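PDB 3UXF: fimbrial subunit type 1 from Actinomyces oris, which serves as the major structural subunit of the fimbriae that this Gram-positive bacterium carries on its cell wall. Local coordinates for residues P151-V156 against K179-G184; T207-V212 against E285-G290; T46-E51 against N173-P178. All blocks are in the same frame, centred on the assembly; numbering follows the deposited sequence.

Contact 1: P151-V156 against K179-G184; sequences PAEDFV and KNTLSG
In Thr181 a chi1 of 52° puts OG1 near the carbonyl oxygen of Pro151 and leaves CG2 beside the backbone N of Thr181, where it touches Glu153 CG. The CG of Glu153 lies beside its own N (chi1 -69°), and the side chain then runs past Thr181 in the opposite direction, Glu153 CG meeting Thr181 CG2 at 3.5 Å. Two backbone bonds flank the single bridge of Ala152 with Asn180. Thr181 N donates to Pro151 O at 2.8 Å, and Glu153 N donates to Lys179 O, also at 2.8 Å. Thr181 OG1 stands 2.9 Å from that same Pro151 oxygen, a spot where a beta-branched hydroxyl residue can offer a polar group and a methyl at once. Proline suits position 151 because the bridge uses its carbonyl and asks for no N-H from it, while ring atom CD lies 3.7 Å from Thr181 OG1. A water receives Lys179 N-H and donates to Glu153 O, extending the pairing by one step. The small CB of Ala152 packs on Pro178, which suits a buried position, while Glu142 of strand 136-144 accepts the Ala152 N-H. Asn180 ND2 donates to Glu51 O. The bridge joins the loop just ahead of strand 155-159, which pairs with strand 136-144, to the connection running from strand 170-176 to strand 185-190.

Contact 2: T207-V212 against E285-G290; sequences TSIPKV and EARYNG
Ile209 and Arg287 make the close-packed part of this contact, where the loop after strand 201-208 runs along the C-terminal end of helix 277-288. The branched CG2 of Ile209 rests on Arg287 CB at 3.7 Å, and Arg287 CG comes within 3.3 Å of Ile209 O and 3.5 Å of Pro210 O. Isoleucine fits this buried place, where it also touches Ile220, Tyr223 and, on the helix itself, Ala283. Arg287 leaves the helix with CG anti to its backbone N, then bends at chi2 (53°), which lays the guanidinium across Lys211. The CB of Lys211 sits over the centre of one guanidinium face, 3.7 Å above the plane, and the extended lysine chain continues across that same face, at about a right angle to the arginine side chain. Toward the helix end, Tyr288 CD1 approaches Val212 O at 3.3 Å, and the ring also leans on Pro215. The outer side is looser and watery. One water, lying in the guanidinium plane, accepts from Arg287 NE and donates to Ile209 O; another accepts from both Arg287 NH1 and Lys211 NZ, which are 4.6 Å apart. Aliphatic parts of Ile209, Lys211 and Arg287 thus pack together with two backbone carbonyls, while the charged ends lie on the watery side. Two like charges this close would probably disfavour each other, and the shared water, turning its oxygen to both, probably eases that cost.

Contact 3: T46-E51 against N173-P178; sequences TVHKCE and NVHVYP
Backbone hydrogen bonds join Thr46-His48 to Val174-Val176 as parallel strands: Thr46 N gives to Val174 O, Val176 N to Thr46 O, and His48 N to Val176 O at 2.8 Å. The aromatic contacts gather on one side of this pairing. In His48 and His175 alike, chi1 near -70° puts CG beside the backbone N and brings the rings together edge to edge, their planes inclined at 42°. His48 NE2 and His175 ND1 are hydrogen-bonded at 2.9 Å, almost straight (177°); histidine suits both places because either ring can donate or accept. Tyr177 makes an offset stack on His48, centroids 4.1 Å apart, its hydroxyl going on to Asp66 N. Thr46 CB lies over the face of His175, a CH-pi contact at 3.8 Å from the centroid. In the N-terminal pilin domain this pair forms the centre of a mixed sheet, strand 125-128 running antiparallel along the other edge of strand 44-48. Apolar contacts occupy the opposite side, where beta-branched valines suit the strands: Val47 CG2 packs on Val176 CG2 at 3.7 Å, and Val47 CG1 on Pro178, beyond the strand. Phe155 of strand 155-159 covers Val176 and Pro178. A water links Thr46 OG1 with Val174 O.

Overall arrangement
From the N terminus, 46-51 pairs with 173-178, so contact 3 closes a loop of 121 residues that takes in most of the N-terminal domain. Within that loop 151-156 opens contact 1, which closes a short span of 22 residues at 179-184, directly after 173-178; the two contacts therefore cross. Phe155 on Val176 ties the sheet holding strand 155-159 to the mixed sheet of strands 44-48 and 170-176, while Asn180 with Glu51 and Ala152 with Pro178 are contacts between loops. Contact 2 begins only after contact 1 has closed, and spans 72 residues, including most of helix 277-288. Ser183 and Gly184 meet Ser208 there, joining the two regions, while contacts 2 and 3 remain apart.

Contact 1: P151-V156 against K179-G184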
loop_
_atom_site.group_PDB
_atom_site.type_symbol
_atom_site.label_atom_id
_atom_site.label_comp_id
_atom_site.label_asym_id
_atom_site.label_seq_id
_atom_site.Cartn_x
_atom_site.Cartn_y
_atom_site.Cartn_z
ATOM N N PRO A 151 -0.833 7.746 -14.340
ATOM C CA PRO A 151 -1.284 8.435 -15.561
ATOM C C PRO A 151 -2.631 7.935 -16.039
ATOM O O PRO A 151 -2.984 6.750 -15.888
ATOM C CB PRO A 151 -0.247 8.028 -16.612
ATOM C CG PRO A 151 0.907 7.525 -15.874
ATOM C CD PRO A 151 0.367 6.942 -14.594
ATOM N N ALA A 152 -3.384 8.845 -16.651
ATOM C CA ALA A 152 -4.577 8.448 -17.400
ATOM C C ALA A 152 -4.249 7.706 -18.693
ATOM O O ALA A 152 -3.192 7.918 -19.310
ATOM C CB ALA A 152 -5.430 9.704 -17.713
ATOM N N GLU A 153 -5.183 6.865 -19.149
ATOM C CA GLU A 153 -5.049 6.242 -20.462
ATOM C C GLU A 153 -5.378 7.256 -21.534
ATOM O O GLU A 153 -6.277 8.046 -21.337
ATOM C CB GLU A 153 -6.027 5.092 -20.604
ATOM C CG GLU A 153 -5.671 3.917 -19.700
ATOM C CD GLU A 153 -6.369 2.622 -20.101
ATOM O OE1 GLU A 153 -7.541 2.678 -20.581
ATOM O OE2 GLU A 153 -5.734 1.546 -19.926
ATOM N N ASP A 154 -4.652 7.217 -22.637
ATOM C CA ASP A 154 -4.986 8.068 -23.793
ATOM C C ASP A 154 -6.399 7.742 -24.270
ATOM O O ASP A 154 -6.865 6.581 -24.212
ATOM C CB ASP A 154 -4.042 7.821 -24.973
ATOM C CG ASP A 154 -2.611 8.301 -24.737
ATOM O OD1 ASP A 154 -2.315 8.979 -23.739
ATOM O OD2 ASP A 154 -1.788 8.012 -25.634
ATOM N N PHE A 155 -7.070 8.743 -24.838
ATOM C CA PHE A 155 -8.406 8.498 -25.327
ATOM C C PHE A 155 -8.750 9.499 -26.416
ATOM O O PHE A 155 -8.031 10.495 -26.596
ATOM C CB PHE A 155 -9.422 8.527 -24.183
ATOM C CG PHE A 155 -9.560 9.867 -23.517
ATOM C CD1 PHE A 155 -10.563 10.747 -23.908
ATOM C CD2 PHE A 155 -8.709 10.242 -22.483
ATOM C CE1 PHE A 155 -10.702 11.974 -23.308
ATOM C CE2 PHE A 155 -8.848 11.459 -21.868
ATOM C CZ PHE A 155 -9.854 12.345 -22.286
ATOM N N VAL A 156 -9.801 9.184 -27.169
ATOM C CA VAL A 156 -10.267 10.043 -28.247
ATOM C C VAL A 156 -11.601 10.634 -27.831
ATOM O O VAL A 156 -12.464 9.919 -27.285
ATOM C CB VAL A 156 -10.438 9.244 -29.533
ATOM C CG1 VAL A 156 -11.096 10.111 -30.630
ATOM C CG2 VAL A 156 -9.098 8.732 -30.009
ATOM N N LYS A 179 -9.648 7.268 -17.349
ATOM C CA LYS A 179 -9.348 6.123 -16.504
ATOM C C LYS A 179 -7.852 6.014 -16.215
ATOM O O LYS A 179 -7.021 6.221 -17.096
ATOM C CB LYS A 179 -9.824 4.848 -17.226
ATOM C CG LYS A 179 -9.536 3.540 -16.471
ATOM C CD LYS A 179 -9.703 2.289 -17.371
ATOM C CE LYS A 179 -11.025 1.564 -17.110
ATOM N NZ LYS A 179 -11.208 1.168 -15.676
ATOM N N ASN A 180 -7.510 5.634 -14.981
ATOM C CA ASN A 180 -6.124 5.315 -14.676
ATOM C C ASN A 180 -5.562 4.134 -15.452
ATOM O O ASN A 180 -6.224 3.103 -15.624
ATOM C CB ASN A 180 -6.006 5.002 -13.194
ATOM C CG ASN A 180 -6.004 6.226 -12.335
ATOM O OD1 ASN A 180 -5.847 7.351 -12.815
ATOM N ND2 ASN A 180 -6.108 6.015 -11.027
ATOM N N THR A 181 -4.317 4.248 -15.887
ATOM C CA THR A 181 -3.661 3.148 -16.563
ATOM C C THR A 181 -3.341 1.998 -15.630
ATOM O O THR A 181 -3.137 0.873 -16.093
ATOM C CB THR A 181 -2.310 3.579 -17.153
ATOM O OG1 THR A 181 -1.518 4.218 -16.142
ATOM C CG2 THR A 181 -2.525 4.546 -18.318
ATOM N N LEU A 182 -3.253 2.293 -14.344
ATOM C CA LEU A 182 -2.915 1.258 -13.356
ATOM C C LEU A 182 -3.961 1.247 -12.281
ATOM O O LEU A 182 -4.335 2.294 -11.765
ATOM C CB LEU A 182 -1.551 1.554 -12.700
ATOM C CG LEU A 182 -0.370 1.686 -13.664
ATOM C CD1 LEU A 182 0.905 2.097 -12.916
ATOM C CD2 LEU A 182 -0.104 0.389 -14.445
ATOM N N SER A 183 -4.413 0.056 -11.901
ATOM C CA SER A 183 -5.451 -0.064 -10.903
ATOM C C SER A 183 -4.972 0.199 -9.494
ATOM O O SER A 183 -5.776 0.517 -8.623
ATOM C CB SER A 183 -6.098 -1.439 -10.985
ATOM O OG SER A 183 -5.103 -2.444 -10.887
ATOM N N GLY A 184 -3.669 0.068 -9.247
ATOM C CA GLY A 184 -3.179 0.430 -7.934
ATOM C C GLY A 184 -1.875 -0.213 -7.508
ATOM O O GLY A 184 -1.344 -1.100 -8.186
HETATM O O HOH W 1 -8.795 7.442 -20.185
#

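Contact 2: T207-V212 against E285-G290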
loop_
_atom_site.group_PDB
_atom_site.type_symbol
_atom_site.label_atom_id
_atom_site.label_comp_id
_atom_site.label_asym_id
_atom_site.label_seq_id
_atom_site.Cartn_x
_atom_site.Cartn_y
_atom_site.Cartn_z
ATOM N N THR A 207 1.661 -4.711 -7.084
ATOM C CA THR A 207 1.698 -3.530 -7.977
ATOM C C THR A 207 1.118 -3.843 -9.352
ATOM O O THR A 207 1.480 -4.849 -9.991
ATOM C CB THR A 207 3.141 -3.024 -8.162
ATOM O OG1 THR A 207 3.993 -4.118 -8.514
ATOM C CG2 THR A 207 3.651 -2.432 -6.884
ATOM N N SER A 208 0.273 -2.935 -9.862
ATOM C CA SER A 208 -0.201 -3.061 -11.245
ATOM C C SER A 208 0.952 -3.089 -12.238
ATOM O O SER A 208 2.054 -2.554 -11.975
ATOM C CB SER A 208 -1.142 -1.893 -11.584
ATOM O OG SER A 208 -2.329 -2.020 -10.851
ATOM N N ILE A 209 0.691 -3.673 -13.409
ATOM C CA ILE A 209 1.664 -3.757 -14.489
ATOM C C ILE A 209 1.064 -3.009 -15.691
ATOM O O ILE A 209 -0.088 -3.240 -16.029
ATOM C CB ILE A 209 1.872 -5.228 -14.888
ATOM C CG1 ILE A 209 2.473 -6.009 -13.696
ATOM C CG2 ILE A 209 2.779 -5.338 -16.062
ATOM C CD1 ILE A 209 2.417 -7.529 -13.876
ATOM N N PRO A 210 1.827 -2.099 -16.307
ATOM C CA PRO A 210 1.271 -1.406 -17.489
ATOM C C PRO A 210 0.904 -2.373 -18.608
ATOM O O PRO A 210 1.610 -3.338 -18.819
ATOM C CB PRO A 210 2.431 -0.520 -17.958
ATOM C CG PRO A 210 3.279 -0.339 -16.753
ATOM C CD PRO A 210 3.153 -1.583 -15.927
ATOM N N LYS A 211 -0.175 -2.078 -19.336
ATOM C CA LYS A 211 -0.489 -2.848 -20.543
ATOM C C LYS A 211 0.219 -2.236 -21.753
ATOM O O LYS A 211 0.010 -1.062 -22.058
ATOM C CB LYS A 211 -1.987 -2.871 -20.766
ATOM C CG LYS A 211 -2.426 -3.799 -21.928
ATOM C CD LYS A 211 -3.951 -3.796 -22.056
ATOM C CE LYS A 211 -4.455 -4.796 -23.122
ATOM N NZ LYS A 211 -5.953 -4.889 -23.118
ATOM N N VAL A 212 1.102 -2.993 -22.389
ATOM C CA VAL A 212 1.799 -2.528 -23.591
ATOM C C VAL A 212 1.433 -3.499 -24.716
ATOM O O VAL A 212 0.897 -4.564 -24.432
ATOM C CB VAL A 212 3.325 -2.485 -23.431
ATOM C CG1 VAL A 212 3.726 -1.540 -22.272
ATOM C CG2 VAL A 212 3.897 -3.888 -23.212
ATOM N N GLU A 285 3.944 -9.461 -21.199
ATOM C CA GLU A 285 3.095 -10.501 -21.799
ATOM C C GLU A 285 1.943 -10.905 -20.904
ATOM O O GLU A 285 0.799 -11.034 -21.337
ATOM C CB GLU A 285 3.928 -11.721 -22.120
ATOM C CG GLU A 285 3.113 -12.861 -22.798
ATOM C CD GLU A 285 3.975 -14.078 -23.106
ATOM O OE1 GLU A 285 4.881 -14.432 -22.299
ATOM O OE2 GLU A 285 3.776 -14.659 -24.200
ATOM N N ALA A 286 2.249 -11.111 -19.622
ATOM C CA ALA A 286 1.234 -11.547 -18.672
ATOM C C ALA A 286 0.110 -10.538 -18.575
ATOM O O ALA A 286 -1.066 -10.905 -18.516
ATOM C CB ALA A 286 1.871 -11.820 -17.259
ATOM N N ARG A 287 0.455 -9.252 -18.535
ATOM C CA ARG A 287 -0.551 -8.230 -18.391
ATOM C C ARG A 287 -1.368 -8.111 -19.692
ATOM O O ARG A 287 -2.575 -7.916 -19.629
ATOM C CB ARG A 287 0.110 -6.879 -18.095
ATOM C CG ARG A 287 -0.854 -5.696 -18.042
ATOM C CD ARG A 287 -2.027 -5.892 -17.096
ATOM N NE ARG A 287 -2.965 -4.774 -17.227
ATOM C CZ ARG A 287 -3.921 -4.736 -18.154
ATOM N NH1 ARG A 287 -4.062 -5.769 -18.982
ATOM N NH2 ARG A 287 -4.744 -3.691 -18.259
ATOM N N TYR A 288 -0.690 -8.177 -20.828
ATOM C CA TYR A 288 -1.387 -8.029 -22.118
ATOM C C TYR A 288 -2.423 -9.142 -22.241
ATOM O O TYR A 288 -3.581 -8.878 -22.598
ATOM C CB TYR A 288 -0.407 -8.099 -23.285
ATOM C CG TYR A 288 -1.099 -7.967 -24.621
ATOM C CD1 TYR A 288 -1.535 -6.731 -25.059
ATOM C CD2 TYR A 288 -1.355 -9.081 -25.403
ATOM C CE1 TYR A 288 -2.205 -6.597 -26.290
ATOM C CE2 TYR A 288 -2.027 -8.950 -26.634
ATOM C CZ TYR A 288 -2.439 -7.705 -27.053
ATOM O OH TYR A 288 -3.107 -7.555 -28.259
ATOM N N ASN A 289 -2.022 -10.373 -21.903
ATOM C CA ASN A 289 -2.939 -11.535 -21.971
ATOM C C ASN A 289 -3.864 -11.630 -20.770
ATOM O O ASN A 289 -4.701 -12.526 -20.674
ATOM C CB ASN A 289 -2.177 -12.864 -22.017
ATOM C CG ASN A 289 -1.343 -13.045 -23.264
ATOM O OD1 ASN A 289 -0.374 -13.820 -23.252
ATOM N ND2 ASN A 289 -1.715 -12.378 -24.353
ATOM N N GLY A 290 -3.674 -10.762 -19.793
ATOM C CA GLY A 290 -4.453 -10.894 -18.589
ATOM C C GLY A 290 -5.437 -9.773 -18.453
ATOM O O GLY A 290 -6.206 -9.479 -19.365
HETATM O O HOH W 2 -2.515 -2.087 -15.858
HETATM O O HOH W 3 -6.818 -5.640 -20.311
#

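Contact 3: T46-E51 against N173-P178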
loop_
_atom_site.group_PDB
_atom_site.type_symbol
_atom_site.label_atom_id
_atom_site.label_comp_id
_atom_site.label_asym_id
_atom_site.label_seq_id
_atom_site.Cartn_x
_atom_site.Cartn_y
_atom_site.Cartn_z
ATOM N N THR A 46 -13.470 19.588 -21.006
ATOM C CA THR A 46 -13.050 19.662 -19.602
ATOM C C THR A 46 -12.665 18.258 -19.175
ATOM O O THR A 46 -13.499 17.355 -19.181
ATOM C CB THR A 46 -14.186 20.177 -18.729
ATOM O OG1 THR A 46 -14.530 21.500 -19.165
ATOM C CG2 THR A 46 -13.728 20.288 -17.254
ATOM N N VAL A 47 -11.389 18.063 -18.863
ATOM C CA VAL A 47 -10.890 16.746 -18.433
ATOM C C VAL A 47 -10.793 16.757 -16.901
ATOM O O VAL A 47 -10.194 17.667 -16.348
ATOM C CB VAL A 47 -9.498 16.509 -19.063
ATOM C CG1 VAL A 47 -8.936 15.089 -18.728
ATOM C CG2 VAL A 47 -9.580 16.683 -20.590
ATOM N N HIS A 48 -11.431 15.781 -16.251
ATOM C CA HIS A 48 -11.464 15.711 -14.786
ATOM C C HIS A 48 -10.417 14.680 -14.334
ATOM O O HIS A 48 -10.570 13.493 -14.615
ATOM C CB HIS A 48 -12.844 15.258 -14.338
ATOM C CG HIS A 48 -13.927 16.260 -14.606
ATOM N ND1 HIS A 48 -14.558 16.967 -13.604
ATOM C CD2 HIS A 48 -14.485 16.682 -15.771
ATOM C CE1 HIS A 48 -15.451 17.784 -14.134
ATOM N NE2 HIS A 48 -15.426 17.628 -15.446
ATOM N N LYS A 49 -9.353 15.147 -13.672
ATOM C CA LYS A 49 -8.285 14.258 -13.221
ATOM C C LYS A 49 -8.512 13.923 -11.744
ATOM O O LYS A 49 -8.569 14.814 -10.893
ATOM C CB LYS A 49 -6.923 14.922 -13.429
ATOM C CG LYS A 49 -5.737 14.068 -12.900
ATOM C CD LYS A 49 -5.517 12.824 -13.761
ATOM C CE LYS A 49 -4.391 11.938 -13.129
ATOM N NZ LYS A 49 -4.120 10.789 -14.007
ATOM N N CYS A 50 -8.667 12.628 -11.478
ATOM C CA CYS A 50 -9.039 12.119 -10.157
ATOM C C CYS A 50 -8.054 11.039 -9.740
ATOM O O CYS A 50 -7.523 10.325 -10.573
ATOM C CB CYS A 50 -10.445 11.507 -10.227
ATOM S SG CYS A 50 -11.721 12.640 -10.870
ATOM N N GLU A 51 -7.828 10.896 -8.436
ATOM C CA GLU A 51 -6.870 9.901 -7.948
ATOM C C GLU A 51 -7.302 8.478 -8.272
ATOM O O GLU A 51 -6.469 7.648 -8.638
ATOM C CB GLU A 51 -6.704 10.017 -6.426
ATOM C CG GLU A 51 -5.994 11.244 -5.978
ATOM C CD GLU A 51 -5.540 11.148 -4.506
ATOM O OE1 GLU A 51 -5.716 10.072 -3.897
ATOM O OE2 GLU A 51 -5.013 12.143 -3.965
ATOM N N ASN A 173 -19.953 21.142 -25.130
ATOM C CA ASN A 173 -19.143 21.373 -23.941
ATOM C C ASN A 173 -18.961 20.041 -23.244
ATOM O O ASN A 173 -19.737 19.674 -22.368
ATOM C CB ASN A 173 -19.825 22.385 -23.028
ATOM C CG ASN A 173 -20.030 23.725 -23.703
ATOM O OD1 ASN A 173 -21.151 24.106 -24.022
ATOM N ND2 ASN A 173 -18.940 24.439 -23.936
ATOM N N VAL A 174 -17.967 19.294 -23.702
ATOM C CA VAL A 174 -17.769 17.926 -23.269
ATOM C C VAL A 174 -16.919 17.796 -22.013
ATOM O O VAL A 174 -15.902 18.465 -21.863
ATOM C CB VAL A 174 -17.158 17.082 -24.404
ATOM C CG1 VAL A 174 -16.908 15.662 -23.942
ATOM C CG2 VAL A 174 -18.073 17.102 -25.617
ATOM N N HIS A 175 -17.362 16.923 -21.118
ATOM C CA HIS A 175 -16.642 16.630 -19.891
ATOM C C HIS A 175 -16.223 15.175 -19.935
ATOM O O HIS A 175 -17.032 14.301 -20.223
ATOM C CB HIS A 175 -17.530 16.875 -18.675
ATOM C CG HIS A 175 -17.777 18.322 -18.395
ATOM N ND1 HIS A 175 -17.174 18.991 -17.354
ATOM C CD2 HIS A 175 -18.554 19.232 -19.027
ATOM C CE1 HIS A 175 -17.569 20.250 -17.355
ATOM N NE2 HIS A 175 -18.408 20.422 -18.361
ATOM N N VAL A 176 -14.953 14.915 -19.655
ATOM C CA VAL A 176 -14.454 13.551 -19.666
ATOM C C VAL A 176 -13.737 13.212 -18.365
ATOM O O VAL A 176 -13.038 14.043 -17.793
ATOM C CB VAL A 176 -13.523 13.292 -20.869
ATOM C CG1 VAL A 176 -14.318 13.291 -22.162
ATOM C CG2 VAL A 176 -12.422 14.333 -20.922
ATOM N N TYR A 177 -13.931 11.981 -17.906
ATOM C CA TYR A 177 -13.293 11.484 -16.694
ATOM C C TYR A 177 -12.426 10.296 -17.079
ATOM O O TYR A 177 -12.884 9.157 -17.076
ATOM C CB TYR A 177 -14.346 11.061 -15.669
ATOM C CG TYR A 177 -15.262 12.183 -15.232
ATOM C CD1 TYR A 177 -15.084 12.815 -14.011
ATOM C CD2 TYR A 177 -16.300 12.610 -16.044
ATOM C CE1 TYR A 177 -15.915 13.839 -13.610
ATOM C CE2 TYR A 177 -17.136 13.632 -15.653
ATOM C CZ TYR A 177 -16.942 14.243 -14.434
ATOM O OH TYR A 177 -17.771 15.265 -14.043
ATOM N N PRO A 178 -11.176 10.571 -17.432
ATOM C CA PRO A 178 -10.265 9.527 -17.907
ATOM C C PRO A 178 -9.975 8.457 -16.863
ATOM O O PRO A 178 -10.046 8.705 -15.662
ATOM C CB PRO A 178 -8.989 10.300 -18.251
ATOM C CG PRO A 178 -9.072 11.550 -17.474
ATOM C CD PRO A 178 -10.519 11.886 -17.358
HETATM O O HOH W 4 -16.489 21.245 -21.181
HETATM O O HOH W 5 -11.029 10.594 -14.045
HETATM O O HOH W 6 -8.423 10.480 -13.546
#